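Cytoplasmic Protein STM1381 (Salmonella enterica subsp. enterica serovar Typhimurium, PDB 3SOZ) is of unknown function but belongs to a putative glutamine amidotransferase family related to class I glutaminase domains. Local coordinates at residues A100-A105 against N134-E139; L115-Y120 against C214-D219; L121-I126 against V148-E153; L180-L185 against N198-L203. All coordinates share one frame; numbering follows the deposited sequence.

In the fold
The contacts run from the core of the fold to its margin. Contact 2 is fully buried, near the centre of the chain, and is built from regular backbone bonds between parallel strands. Contact 3 is also buried, but it holds a loop to a strand start through carboxylates and a guanidinium. Contacts 1 and 4 are only partly buried and lie farther out; contact 1 is almost wholly apolar, whereas contact 4 relies on a tyrosine hydroxyl and a water. Contacts 2, 3 and 4 share one sheet and touch one another: Ser122 bonds to Ile117, Asn183 to Ala217 and Val152 to Tyr182. Contact 1 touches none of them; its helix leads into strand 113-117.

Contact 1: A100-A105 against N134-E139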
loop_
_atom_site.group_PDB
_atom_site.type_symbol
_atom_site.label_atom_id
_atom_site.label_comp_id
_atom_site.label_asym_id
_atom_site.label_seq_id
_atom_site.Cartn_x
_atom_site.Cartn_y
_atom_site.Cartn_z
ATOM N N ALA A 100 3.358 -15.161 17.534
ATOM C CA ALA A 100 2.484 -14.536 18.580
ATOM C C ALA A 100 0.990 -14.575 18.291
ATOM O O ALA A 100 0.163 -14.473 19.205
ATOM C CB ALA A 100 2.893 -13.099 18.809
ATOM N N LEU A 101 0.651 -14.694 17.012
ATOM C CA LEU A 101 -0.726 -14.673 16.555
ATOM C C LEU A 101 -1.277 -16.098 16.567
ATOM O O LEU A 101 -2.495 -16.294 16.722
ATOM C CB LEU A 101 -0.803 -14.052 15.154
ATOM C CG LEU A 101 -1.212 -12.586 14.881
ATOM C CD1 LEU A 101 -1.160 -11.616 16.077
ATOM C CD2 LEU A 101 -0.457 -12.006 13.692
ATOM N N GLN A 102 -0.390 -17.086 16.386
ATOM C CA GLN A 102 -0.755 -18.470 16.625
ATOM C C GLN A 102 -1.082 -18.544 18.099
ATOM O O GLN A 102 -2.108 -19.100 18.466
ATOM C CB GLN A 102 0.378 -19.456 16.303
ATOM C CG GLN A 102 0.190 -20.313 15.056
ATOM C CD GLN A 102 -1.202 -20.883 14.922
ATOM O OE1 GLN A 102 -1.619 -21.235 13.825
ATOM N NE2 GLN A 102 -1.930 -20.966 16.021
ATOM N N LEU A 103 -0.227 -17.957 18.934
ATOM C CA LEU A 103 -0.489 -17.937 20.362
ATOM C C LEU A 103 -1.866 -17.430 20.730
ATOM O O LEU A 103 -2.533 -18.039 21.561
ATOM C CB LEU A 103 0.579 -17.158 21.137
ATOM C CG LEU A 103 1.772 -18.038 21.516
ATOM C CD1 LEU A 103 3.127 -17.273 21.607
ATOM C CD2 LEU A 103 1.441 -18.830 22.800
ATOM N N ILE A 104 -2.296 -16.328 20.124
ATOM C CA ILE A 104 -3.602 -15.763 20.452
ATOM C C ILE A 104 -4.700 -16.674 19.897
ATOM O O ILE A 104 -5.714 -16.925 20.563
ATOM C CB ILE A 104 -3.714 -14.291 20.010
ATOM C CG1 ILE A 104 -2.853 -13.422 20.934
ATOM C CG2 ILE A 104 -5.157 -13.788 20.079
ATOM C CD1 ILE A 104 -2.236 -12.234 20.281
ATOM N N ALA A 105 -4.468 -17.208 18.709
ATOM C CA ALA A 105 -5.399 -18.128 18.100
ATOM C C ALA A 105 -5.637 -19.351 18.994
ATOM O O ALA A 105 -6.806 -19.699 19.300
ATOM C CB ALA A 105 -4.886 -18.570 16.730
ATOM N N ASN A 134 -3.842 -11.571 5.767
ATOM C CA ASN A 134 -2.801 -12.550 5.428
ATOM C C ASN A 134 -2.127 -13.078 6.701
ATOM O O ASN A 134 -0.888 -13.046 6.875
ATOM C CB ASN A 134 -1.777 -11.879 4.509
ATOM C CG ASN A 134 -2.451 -11.011 3.465
ATOM O OD1 ASN A 134 -3.365 -11.471 2.769
ATOM N ND2 ASN A 134 -2.040 -9.747 3.364
ATOM N N THR A 135 -2.953 -13.553 7.612
ATOM C CA THR A 135 -2.509 -13.778 8.965
ATOM C C THR A 135 -3.336 -14.920 9.487
ATOM O O THR A 135 -4.470 -15.131 9.058
ATOM C CB THR A 135 -2.686 -12.472 9.779
ATOM O OG1 THR A 135 -1.417 -11.884 9.967
ATOM C CG2 THR A 135 -3.269 -12.689 11.118
ATOM N N VAL A 136 -2.768 -15.669 10.408
ATOM C CA VAL A 136 -3.548 -16.674 11.123
ATOM C C VAL A 136 -4.847 -16.110 11.741
ATOM O O VAL A 136 -5.890 -16.705 11.542
ATOM C CB VAL A 136 -2.696 -17.448 12.134
ATOM C CG1 VAL A 136 -3.603 -18.288 13.026
ATOM C CG2 VAL A 136 -1.695 -18.331 11.359
ATOM N N LEU A 137 -4.811 -14.960 12.420
ATOM C CA LEU A 137 -6.042 -14.374 12.996
ATOM C C LEU A 137 -7.201 -14.232 12.039
ATOM O O LEU A 137 -8.327 -14.109 12.490
ATOM C CB LEU A 137 -5.817 -13.004 13.637
ATOM C CG LEU A 137 -5.355 -12.857 15.085
ATOM C CD1 LEU A 137 -5.940 -11.584 15.730
ATOM C CD2 LEU A 137 -5.724 -14.068 15.944
ATOM N N ALA A 138 -6.958 -14.218 10.735
ATOM C CA ALA A 138 -8.061 -14.023 9.786
ATOM C C ALA A 138 -9.128 -15.066 10.102
ATOM O O ALA A 138 -10.311 -14.755 10.297
ATOM C CB ALA A 138 -7.579 -14.157 8.347
ATOM N N GLU A 139 -8.653 -16.302 10.193
ATOM C CA GLU A 139 -9.411 -17.484 10.602
ATOM C C GLU A 139 -10.181 -17.300 11.934
ATOM O O GLU A 139 -11.316 -17.688 12.029
ATOM C CB GLU A 139 -8.389 -18.611 10.727
ATOM C CG GLU A 139 -8.735 -19.987 10.174
ATOM C CD GLU A 139 -7.957 -21.069 10.951
ATOM O OE1 GLU A 139 -8.219 -21.222 12.171
ATOM O OE2 GLU A 139 -7.077 -21.741 10.364
#
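The side-chain amide of Gln102 is the one flat group that meets the other segment, and both methyls of Val136 lie over one face of it, at the oxygen end. Its OE1 is 3.6 Å from Val136 CG1 and 3.8 Å from Val136 CG2. The Gln102 side chain starts away from 134-139, but a bend at chi2 (-44°) folds the amide back over the valine. Val136 CG1 is shared, since it also packs against Ala105 CB at 3.9 Å.

The rest is mainly aliphatic. Leu101 and Leu137 cross at about a right angle with their branch points facing, CG to CG 4.2 Å. Leu137 CD2 continues to Ile104 CG2, also at 4.2 Å, and Leu101 CD2 reaches the Thr135 side chain, 3.8 Å from its OG1. With no polar bond between the segments, the link rests on van der Waals packing between the first turns of helix 100-109 and the approach to and start of the short helix 137-140.

Further in, the pair packs on the central sheet: Ile104 and Leu137 both touch Leu114 of strand 113-117, while Ile74 and Ile76 of strand 73-77 touch Ile104 and Leu137 respectively. Helix 81-85 is a further neighbour, its Phe84 meeting Leu101 and Ile104.

Contact 2: L115-Y120 against C214-D219; sequences LMIGGY and CCFASD. With GOL (glycerol), chain D.
Strands 113-117 and 211-216 are parallel neighbours in the central sheet, and the contact follows them to their C-terminal ends. Their axes over 115-117 and 214-216 are 4.8 Å apart at an angle of 10°. Met116, a selenomethionine in the crystal, bonds the other strand through both its N and its O, the parallel pattern: its N bonds to Cys214 O at 2.9 Å and its O receives Phe216 N, also at 2.9 Å. Gly118 N then reaches Phe216 O at 2.8 Å with a less straight N-H (143°), as the strands give way to loops.

Leu115, Ile117, Cys214 and Phe216 share one face of the sheet, which helix 235-246 covers, with Leu115 and Cys214 both on Val242. Ile117 CG2 lies at the edge of the Phe216 ring, 4.0 Å from CD2. Such helix-covered parallel strands are the basis of the alpha/beta fold of class I amidotransferase relatives, where sites usually form beyond the strand ends.

At that end a glycerol, probably from the crystallisation liquor, bridges the two loops. Tyr120 N donates to glycerol O2 at 3.1 Å with an angle of 169°, and glycerol O1 donates to Asp219 OD2 at 2.6 Å. Glycerol C2 rests 3.4 Å above one face of the Tyr120 ring, toward its rim. His223 ND1 and Trp224 N bond to the same molecule.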
loop_
_atom_site.group_PDB
_atom_site.type_symbol
_atom_site.label_atom_id
_atom_site.label_comp_id
_atom_site.label_asym_id
_atom_site.label_seq_id
_atom_site.Cartn_x
_atom_site.Cartn_y
_atom_site.Cartn_z
ATOM N N LEU A 115 -11.160 -9.559 21.708
ATOM C CA LEU A 115 -11.762 -8.383 21.073
ATOM C C LEU A 115 -10.753 -7.578 20.238
ATOM O O LEU A 115 -9.671 -7.233 20.709
ATOM C CB LEU A 115 -12.461 -7.485 22.112
ATOM C CG LEU A 115 -12.870 -6.075 21.659
ATOM C CD1 LEU A 115 -14.131 -6.149 20.804
ATOM C CD2 LEU A 115 -13.076 -5.138 22.856
HETATM N N MSE A 116 -11.116 -7.293 18.995
HETATM C CA MSE A 116 -10.373 -6.338 18.196
HETATM C C MSE A 116 -11.196 -5.080 17.959
HETATM O O MSE A 116 -12.331 -5.144 17.459
HETATM C CB MSE A 116 -9.895 -6.935 16.863
HETATM C CG MSE A 116 -9.055 -5.938 15.991
HETATM SE SE MSE A 116 -8.113 -6.764 14.449
HETATM C CE MSE A 116 -6.498 -7.181 15.419
ATOM N N ILE A 117 -10.601 -3.946 18.327
ATOM C CA ILE A 117 -11.179 -2.624 18.088
ATOM C C ILE A 117 -10.517 -1.991 16.876
ATOM O O ILE A 117 -9.284 -1.961 16.770
ATOM C CB ILE A 117 -10.982 -1.718 19.297
ATOM C CG1 ILE A 117 -11.490 -2.449 20.545
ATOM C CG2 ILE A 117 -11.657 -0.353 19.055
ATOM C CD1 ILE A 117 -11.075 -1.828 21.867
ATOM N N GLY A 118 -11.333 -1.480 15.962
ATOM C CA GLY A 118 -10.810 -0.876 14.717
ATOM C C GLY A 118 -10.009 0.397 14.879
ATOM O O GLY A 118 -9.804 0.892 15.986
ATOM N N GLY A 119 -9.578 0.936 13.742
ATOM C CA GLY A 119 -8.667 2.091 13.693
ATOM C C GLY A 119 -7.707 1.912 12.503
ATOM O O GLY A 119 -7.855 0.994 11.694
ATOM N N TYR A 120 -6.717 2.775 12.402
ATOM C CA TYR A 120 -5.852 2.728 11.278
ATOM C C TYR A 120 -4.959 1.484 11.174
ATOM O O TYR A 120 -4.592 1.076 10.059
ATOM C CB TYR A 120 -4.999 3.991 11.255
ATOM C CG TYR A 120 -5.751 5.135 10.686
ATOM C CD1 TYR A 120 -7.141 5.065 10.515
ATOM C CD2 TYR A 120 -5.094 6.308 10.334
ATOM C CE1 TYR A 120 -7.846 6.151 9.987
ATOM C CE2 TYR A 120 -5.797 7.421 9.816
ATOM C CZ TYR A 120 -7.162 7.336 9.652
ATOM O OH TYR A 120 -7.834 8.417 9.158
ATOM N N CYS A 214 -14.993 -10.885 19.260
ATOM C CA CYS A 214 -15.734 -9.684 18.936
ATOM C C CYS A 214 -14.877 -8.661 18.153
ATOM O O CYS A 214 -13.711 -8.411 18.482
ATOM C CB CYS A 214 -16.300 -9.095 20.224
ATOM S SG CYS A 214 -17.233 -7.599 20.034
ATOM N N CYS A 215 -15.482 -8.115 17.101
ATOM C CA CYS A 215 -14.928 -7.050 16.297
ATOM C C CYS A 215 -15.790 -5.821 16.408
ATOM O O CYS A 215 -17.002 -5.873 16.210
ATOM C CB CYS A 215 -14.902 -7.459 14.854
ATOM S SG CYS A 215 -13.731 -8.746 14.602
ATOM N N PHE A 216 -15.151 -4.711 16.729
ATOM C CA PHE A 216 -15.803 -3.431 16.732
ATOM C C PHE A 216 -15.113 -2.612 15.641
ATOM O O PHE A 216 -13.890 -2.452 15.668
ATOM C CB PHE A 216 -15.694 -2.781 18.128
ATOM C CG PHE A 216 -16.295 -1.424 18.193
ATOM C CD1 PHE A 216 -17.673 -1.266 18.289
ATOM C CD2 PHE A 216 -15.496 -0.294 18.074
ATOM C CE1 PHE A 216 -18.235 0.010 18.298
ATOM C CE2 PHE A 216 -16.054 0.974 18.089
ATOM C CZ PHE A 216 -17.416 1.126 18.198
ATOM N N ALA A 217 -15.886 -2.113 14.680
ATOM C CA ALA A 217 -15.326 -1.610 13.407
ATOM C C ALA A 217 -14.788 -0.190 13.445
ATOM O O ALA A 217 -14.344 0.319 12.414
ATOM C CB ALA A 217 -16.320 -1.736 12.275
ATOM N N SER A 218 -14.827 0.439 14.614
ATOM C CA SER A 218 -14.432 1.829 14.738
ATOM C C SER A 218 -13.422 1.894 15.846
ATOM O O SER A 218 -12.909 0.871 16.266
ATOM C CB SER A 218 -15.626 2.727 15.041
ATOM O OG SER A 218 -15.303 4.099 14.901
ATOM N N ASP A 219 -13.113 3.088 16.297
ATOM C CA ASP A 219 -12.010 3.280 17.198
ATOM C C ASP A 219 -12.637 3.654 18.523
ATOM O O ASP A 219 -13.629 4.366 18.580
ATOM C CB ASP A 219 -11.127 4.425 16.692
ATOM C CG ASP A 219 -9.702 4.412 17.276
ATOM O OD1 ASP A 219 -9.463 4.115 18.459
ATOM O OD2 ASP A 219 -8.784 4.759 16.526
HETATM C C1 GOL D . -8.538 6.319 13.802
HETATM O O1 GOL D . -8.955 6.914 15.049
HETATM C C2 GOL D . -6.986 6.297 13.747
HETATM O O2 GOL D . -6.282 5.163 14.318
HETATM C C3 GOL D . -6.536 7.600 14.361
HETATM O O3 GOL D . -7.375 8.499 13.717
#

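Contact 3: L121-I126 against V148-E153; sequences LSFTGI and VDDRVE
Asp150 OD2 takes two consecutive backbone N-H groups of the loop 121-126, Thr124 N at 2.7 Å and Gly125 N at 3.1 Å. Both donors come from the same face of the carboxylate, 51° and 42° out of its plane, so the oxygen is gripped from above. The Thr124 side chain crosses Asp150 obliquely: its CB lies 3.5 Å from Asp150 OD2, while its hydroxyl, directed elsewhere, bonds to Leu146 O.

Farther along, Ile126 lies against Arg151. With CG1 anti to the backbone N (chi1 -180°), the isoleucine extends until CD1 stands over one face of the guanidinium, 3.7 Å from NE and 3.8 Å from CZ. The arginine chain is bent at both chi2 and chi3, and this folding sets the guanidinium between two acids of its own segment. Arg151 NH1 pairs with Asp149 OD2 at 2.6 Å, and NE pairs with Glu153 OE2 at 3.1 Å, both acceptor oxygens somewhat out of the guanidinium plane. NH2 goes to Asn82 OD1 of the third subunit, so the same group also reaches the subunit interface.

Asp149 holds its CG anti to the backbone N, which carries the carboxylate toward Ile126 and Arg151. Its OD2 also accepts from Glu127 N, just after 121-126 in the same loop. Two successive aspartates thus tie the loop after strand 113-117 by its own N-H groups, while the salt-bridge network fixes the rotation of the guanidinium that Ile126 covers.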
loop_
_atom_site.group_PDB
_atom_site.type_symbol
_atom_site.label_atom_id
_atom_site.label_comp_id
_atom_site.label_asym_id
_atom_site.label_seq_id
_atom_site.Cartn_x
_atom_site.Cartn_y
_atom_site.Cartn_z
ATOM N N LEU A 121 -4.583 0.906 12.308
ATOM C CA LEU A 121 -3.778 -0.293 12.282
ATOM C C LEU A 121 -4.549 -1.565 12.718
ATOM O O LEU A 121 -3.974 -2.473 13.325
ATOM C CB LEU A 121 -2.545 -0.075 13.148
ATOM C CG LEU A 121 -1.550 0.913 12.591
ATOM C CD1 LEU A 121 -0.561 1.303 13.652
ATOM C CD2 LEU A 121 -0.859 0.347 11.300
ATOM N N SER A 122 -5.839 -1.600 12.423
ATOM C CA SER A 122 -6.678 -2.736 12.731
ATOM C C SER A 122 -7.192 -3.262 11.425
ATOM O O SER A 122 -7.236 -2.542 10.380
ATOM C CB SER A 122 -7.893 -2.350 13.587
ATOM O OG SER A 122 -7.570 -1.954 14.921
ATOM N N PHE A 123 -7.627 -4.511 11.494
ATOM C CA PHE A 123 -8.167 -5.215 10.326
ATOM C C PHE A 123 -7.210 -5.114 9.121
ATOM O O PHE A 123 -6.080 -5.607 9.211
ATOM C CB PHE A 123 -9.635 -4.821 10.060
ATOM C CG PHE A 123 -10.475 -4.819 11.312
ATOM C CD1 PHE A 123 -10.903 -6.024 11.891
ATOM C CD2 PHE A 123 -10.800 -3.621 11.949
ATOM C CE1 PHE A 123 -11.647 -6.027 13.082
ATOM C CE2 PHE A 123 -11.554 -3.607 13.123
ATOM C CZ PHE A 123 -11.981 -4.827 13.694
ATOM N N THR A 124 -7.645 -4.513 8.016
ATOM C CA THR A 124 -6.735 -4.249 6.925
ATOM C C THR A 124 -5.988 -2.935 7.177
ATOM O O THR A 124 -4.792 -2.866 6.949
ATOM C CB THR A 124 -7.429 -4.367 5.527
ATOM O OG1 THR A 124 -7.905 -5.720 5.345
ATOM C CG2 THR A 124 -6.467 -4.030 4.362
ATOM N N GLY A 125 -6.662 -1.920 7.695
ATOM C CA GLY A 125 -6.016 -0.673 8.111
ATOM C C GLY A 125 -5.591 0.266 7.008
ATOM O O GLY A 125 -5.699 -0.041 5.836
ATOM N N ILE A 126 -5.097 1.424 7.400
ATOM C CA ILE A 126 -4.688 2.467 6.441
ATOM C C ILE A 126 -3.552 2.038 5.545
ATOM O O ILE A 126 -2.641 1.369 5.982
ATOM C CB ILE A 126 -4.299 3.759 7.135
ATOM C CG1 ILE A 126 -3.891 4.808 6.071
ATOM C CG2 ILE A 126 -3.251 3.506 8.185
ATOM C CD1 ILE A 126 -4.071 6.289 6.515
ATOM N N VAL A 148 -7.987 -4.194 -0.021
ATOM C CA VAL A 148 -7.537 -2.824 -0.168
ATOM C C VAL A 148 -7.678 -2.096 1.180
ATOM O O VAL A 148 -8.222 -2.650 2.144
ATOM C CB VAL A 148 -8.365 -2.059 -1.222
ATOM C CG1 VAL A 148 -8.386 -2.785 -2.538
ATOM C CG2 VAL A 148 -9.811 -1.766 -0.715
ATOM N N ASP A 149 -7.144 -0.880 1.239
ATOM C CA ASP A 149 -7.395 0.049 2.317
ATOM C C ASP A 149 -8.851 0.056 2.814
ATOM O O ASP A 149 -9.747 0.483 2.158
ATOM C CB ASP A 149 -6.936 1.466 1.918
ATOM C CG ASP A 149 -6.999 2.448 3.067
ATOM O OD1 ASP A 149 -7.913 2.366 3.902
ATOM O OD2 ASP A 149 -6.142 3.332 3.134
ATOM N N ASP A 150 -9.008 -0.456 4.016
ATOM C CA ASP A 150 -10.193 -0.534 4.848
ATOM C C ASP A 150 -10.955 0.716 5.233
ATOM O O ASP A 150 -12.080 0.585 5.718
ATOM C CB ASP A 150 -9.674 -0.971 6.221
ATOM C CG ASP A 150 -10.113 -2.307 6.577
ATOM O OD1 ASP A 150 -10.867 -2.918 5.779
ATOM O OD2 ASP A 150 -9.695 -2.759 7.648
ATOM N N ARG A 151 -10.358 1.898 5.192
ATOM C CA ARG A 151 -11.011 2.958 5.993
ATOM C C ARG A 151 -12.252 3.407 5.262
ATOM O O ARG A 151 -12.279 3.362 4.040
ATOM C CB ARG A 151 -10.147 4.186 6.334
ATOM C CG ARG A 151 -8.699 3.961 6.843
ATOM C CD ARG A 151 -7.774 4.358 5.708
ATOM N NE ARG A 151 -7.638 5.795 5.575
ATOM C CZ ARG A 151 -7.257 6.423 4.471
ATOM N NH1 ARG A 151 -6.967 5.757 3.353
ATOM N NH2 ARG A 151 -7.146 7.743 4.493
ATOM N N VAL A 152 -13.292 3.768 6.017
ATOM C CA VAL A 152 -14.382 4.552 5.487
ATOM C C VAL A 152 -14.371 5.796 6.352
ATOM O O VAL A 152 -14.629 5.717 7.562
ATOM C CB VAL A 152 -15.720 3.797 5.575
ATOM C CG1 VAL A 152 -16.806 4.519 4.780
ATOM C CG2 VAL A 152 -15.560 2.406 5.040
ATOM N N GLU A 153 -13.998 6.931 5.749
ATOM C CA GLU A 153 -13.868 8.171 6.516
ATOM C C GLU A 153 -15.190 8.851 6.433
ATOM O O GLU A 153 -15.780 8.910 5.346
ATOM C CB GLU A 153 -12.781 9.100 5.984
ATOM C CG GLU A 153 -11.454 8.451 5.824
ATOM C CD GLU A 153 -10.649 8.317 7.124
ATOM O OE1 GLU A 153 -11.173 8.611 8.233
ATOM O OE2 GLU A 153 -9.452 7.913 7.013
#

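Contact 4: L180-L185 against N198-L203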
loop_
_atom_site.group_PDB
_atom_site.type_symbol
_atom_site.label_atom_id
_atom_site.label_comp_id
_atom_site.label_asym_id
_atom_site.label_seq_id
_atom_site.Cartn_x
_atom_site.Cartn_y
_atom_site.Cartn_z
ATOM N N LEU A 180 -16.620 9.076 13.402
ATOM C CA LEU A 180 -16.018 9.714 12.235
ATOM C C LEU A 180 -15.354 8.786 11.199
ATOM O O LEU A 180 -14.822 9.262 10.167
ATOM C CB LEU A 180 -15.063 10.803 12.668
ATOM C CG LEU A 180 -15.669 11.874 13.566
ATOM C CD1 LEU A 180 -14.677 12.998 13.772
ATOM C CD2 LEU A 180 -16.875 12.409 12.878
ATOM N N GLY A 181 -15.399 7.477 11.446
ATOM C CA GLY A 181 -14.991 6.526 10.438
ATOM C C GLY A 181 -14.983 5.124 11.017
ATOM O O GLY A 181 -15.215 4.944 12.214
ATOM N N TYR A 182 -14.740 4.122 10.172
ATOM C CA TYR A 182 -14.663 2.755 10.631
ATOM C C TYR A 182 -13.944 1.937 9.569
ATOM O O TYR A 182 -13.761 2.375 8.430
ATOM C CB TYR A 182 -16.089 2.157 10.876
ATOM C CG TYR A 182 -16.959 2.133 9.620
ATOM C CD1 TYR A 182 -17.660 3.250 9.234
ATOM C CD2 TYR A 182 -17.028 1.025 8.810
ATOM C CE1 TYR A 182 -18.419 3.275 8.108
ATOM C CE2 TYR A 182 -17.789 1.054 7.646
ATOM C CZ TYR A 182 -18.470 2.213 7.316
ATOM O OH TYR A 182 -19.239 2.309 6.176
ATOM N N ASN A 183 -13.566 0.728 9.965
ATOM C CA ASN A 183 -13.074 -0.267 9.051
ATOM C C ASN A 183 -14.244 -1.012 8.412
ATOM O O ASN A 183 -15.150 -1.474 9.086
ATOM C CB ASN A 183 -12.175 -1.237 9.806
ATOM C CG ASN A 183 -10.852 -0.620 10.229
ATOM O OD1 ASN A 183 -10.642 -0.273 11.398
ATOM N ND2 ASN A 183 -9.935 -0.507 9.271
ATOM N N LYS A 184 -14.212 -1.139 7.096
ATOM C CA LYS A 184 -15.286 -1.743 6.368
ATOM C C LYS A 184 -14.990 -3.208 6.391
ATOM O O LYS A 184 -13.907 -3.609 5.962
ATOM C CB LYS A 184 -15.292 -1.260 4.933
ATOM C CG LYS A 184 -16.359 -1.896 4.083
ATOM C CD LYS A 184 -16.400 -1.289 2.695
ATOM C CE LYS A 184 -17.462 -2.005 1.833
ATOM N NZ LYS A 184 -17.764 -1.201 0.612
ATOM N N LEU A 185 -15.975 -3.970 6.896
ATOM C CA LEU A 185 -15.959 -5.415 7.018
ATOM C C LEU A 185 -17.243 -6.057 6.474
ATOM O O LEU A 185 -18.231 -5.396 6.123
ATOM C CB LEU A 185 -15.792 -5.813 8.480
ATOM C CG LEU A 185 -14.555 -5.194 9.125
ATOM C CD1 LEU A 185 -14.696 -5.123 10.593
ATOM C CD2 LEU A 185 -13.368 -5.992 8.762
ATOM N N ASN A 198 -23.395 3.201 8.484
ATOM C CA ASN A 198 -23.372 3.499 7.047
ATOM C C ASN A 198 -23.613 2.245 6.217
ATOM O O ASN A 198 -22.983 2.037 5.182
ATOM C CB ASN A 198 -22.025 4.159 6.703
ATOM C CG ASN A 198 -21.949 4.691 5.284
ATOM O OD1 ASN A 198 -22.833 5.394 4.821
ATOM N ND2 ASN A 198 -20.860 4.377 4.597
ATOM N N GLY A 199 -24.516 1.386 6.703
ATOM C CA GLY A 199 -24.944 0.164 5.988
ATOM C C GLY A 199 -23.873 -0.911 5.911
ATOM O O GLY A 199 -23.834 -1.672 4.929
ATOM N N ASP A 200 -23.003 -0.966 6.935
ATOM C CA ASP A 200 -21.914 -1.929 7.024
ATOM C C ASP A 200 -21.844 -2.394 8.469
ATOM O O ASP A 200 -22.314 -1.681 9.356
ATOM C CB ASP A 200 -20.574 -1.263 6.686
ATOM C CG ASP A 200 -20.359 -1.077 5.211
ATOM O OD1 ASP A 200 -20.784 -1.970 4.446
ATOM O OD2 ASP A 200 -19.750 -0.032 4.815
ATOM N N PRO A 201 -21.215 -3.563 8.730
ATOM C CA PRO A 201 -21.100 -4.083 10.111
ATOM C C PRO A 201 -20.388 -3.156 11.055
ATOM O O PRO A 201 -19.408 -2.538 10.681
ATOM C CB PRO A 201 -20.247 -5.325 9.940
ATOM C CG PRO A 201 -20.464 -5.753 8.554
ATOM C CD PRO A 201 -20.864 -4.581 7.729
ATOM N N LEU A 202 -20.827 -3.068 12.288
ATOM C CA LEU A 202 -20.072 -2.305 13.232
ATOM C C LEU A 202 -19.701 -3.145 14.448
ATOM O O LEU A 202 -18.615 -2.986 15.004
ATOM C CB LEU A 202 -20.828 -1.048 13.620
ATOM C CG LEU A 202 -20.232 0.053 14.538
ATOM C CD1 LEU A 202 -20.898 0.131 15.912
ATOM C CD2 LEU A 202 -18.685 0.079 14.655
ATOM N N LEU A 203 -20.599 -4.041 14.860
ATOM C CA LEU A 203 -20.379 -4.883 16.035
ATOM C C LEU A 203 -20.690 -6.269 15.579
ATOM O O LEU A 203 -21.816 -6.566 15.221
ATOM C CB LEU A 203 -21.332 -4.525 17.160
ATOM C CG LEU A 203 -20.704 -4.374 18.538
ATOM C CD1 LEU A 203 -21.758 -4.533 19.611
ATOM C CD2 LEU A 203 -19.560 -5.359 18.741
HETATM O O HOH W 1 -17.802 -2.788 8.844
#
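Tyr182 places CG between its backbone N and its carbonyl carbon (chi1 61°), and this torsion swings the ring across to 198-203, where Asn198 and Asp200 meet its hydroxyl. Asn198 contributes from the other segment with CG anti to the backbone N, which carries its amide to the phenol oxygen. Tyr182 OH donates to Asp200 OD2 at 2.8 Å, using the anti lone pair of that oxygen, and accepts from Asn198 ND2 at 3.1 Å with an angle of 161°. Asp200 OD2 lies at the edge of the ring, in its plane, while the carboxylate itself is turned 60° from it. The phenol oxygen lies almost in the amide plane of Asn198.

Lys184, extended to its end, runs past Asp200 with CG 3.9 Å from OD2; its NZ is 4.8 Å from the same oxygen, too far for a salt bridge. At the other end of the contact one water joins the backbones, accepting from Leu185 N at 2.9 Å and donating to Asn183 O and Pro201 O. The Pro201 ring packs on the carbonyl of Leu185.

Asn198 and Gly199, both with positive phi, form the turn between strands 192-197 and 200-208. The tyrosine and the water link strands 175-187 and 200-208, which belong to the same sheet but are not paired with each other: the hydroxyl, bonded as donor and as acceptor, anchors its end of the ring while holding the residues on either side of Gly199.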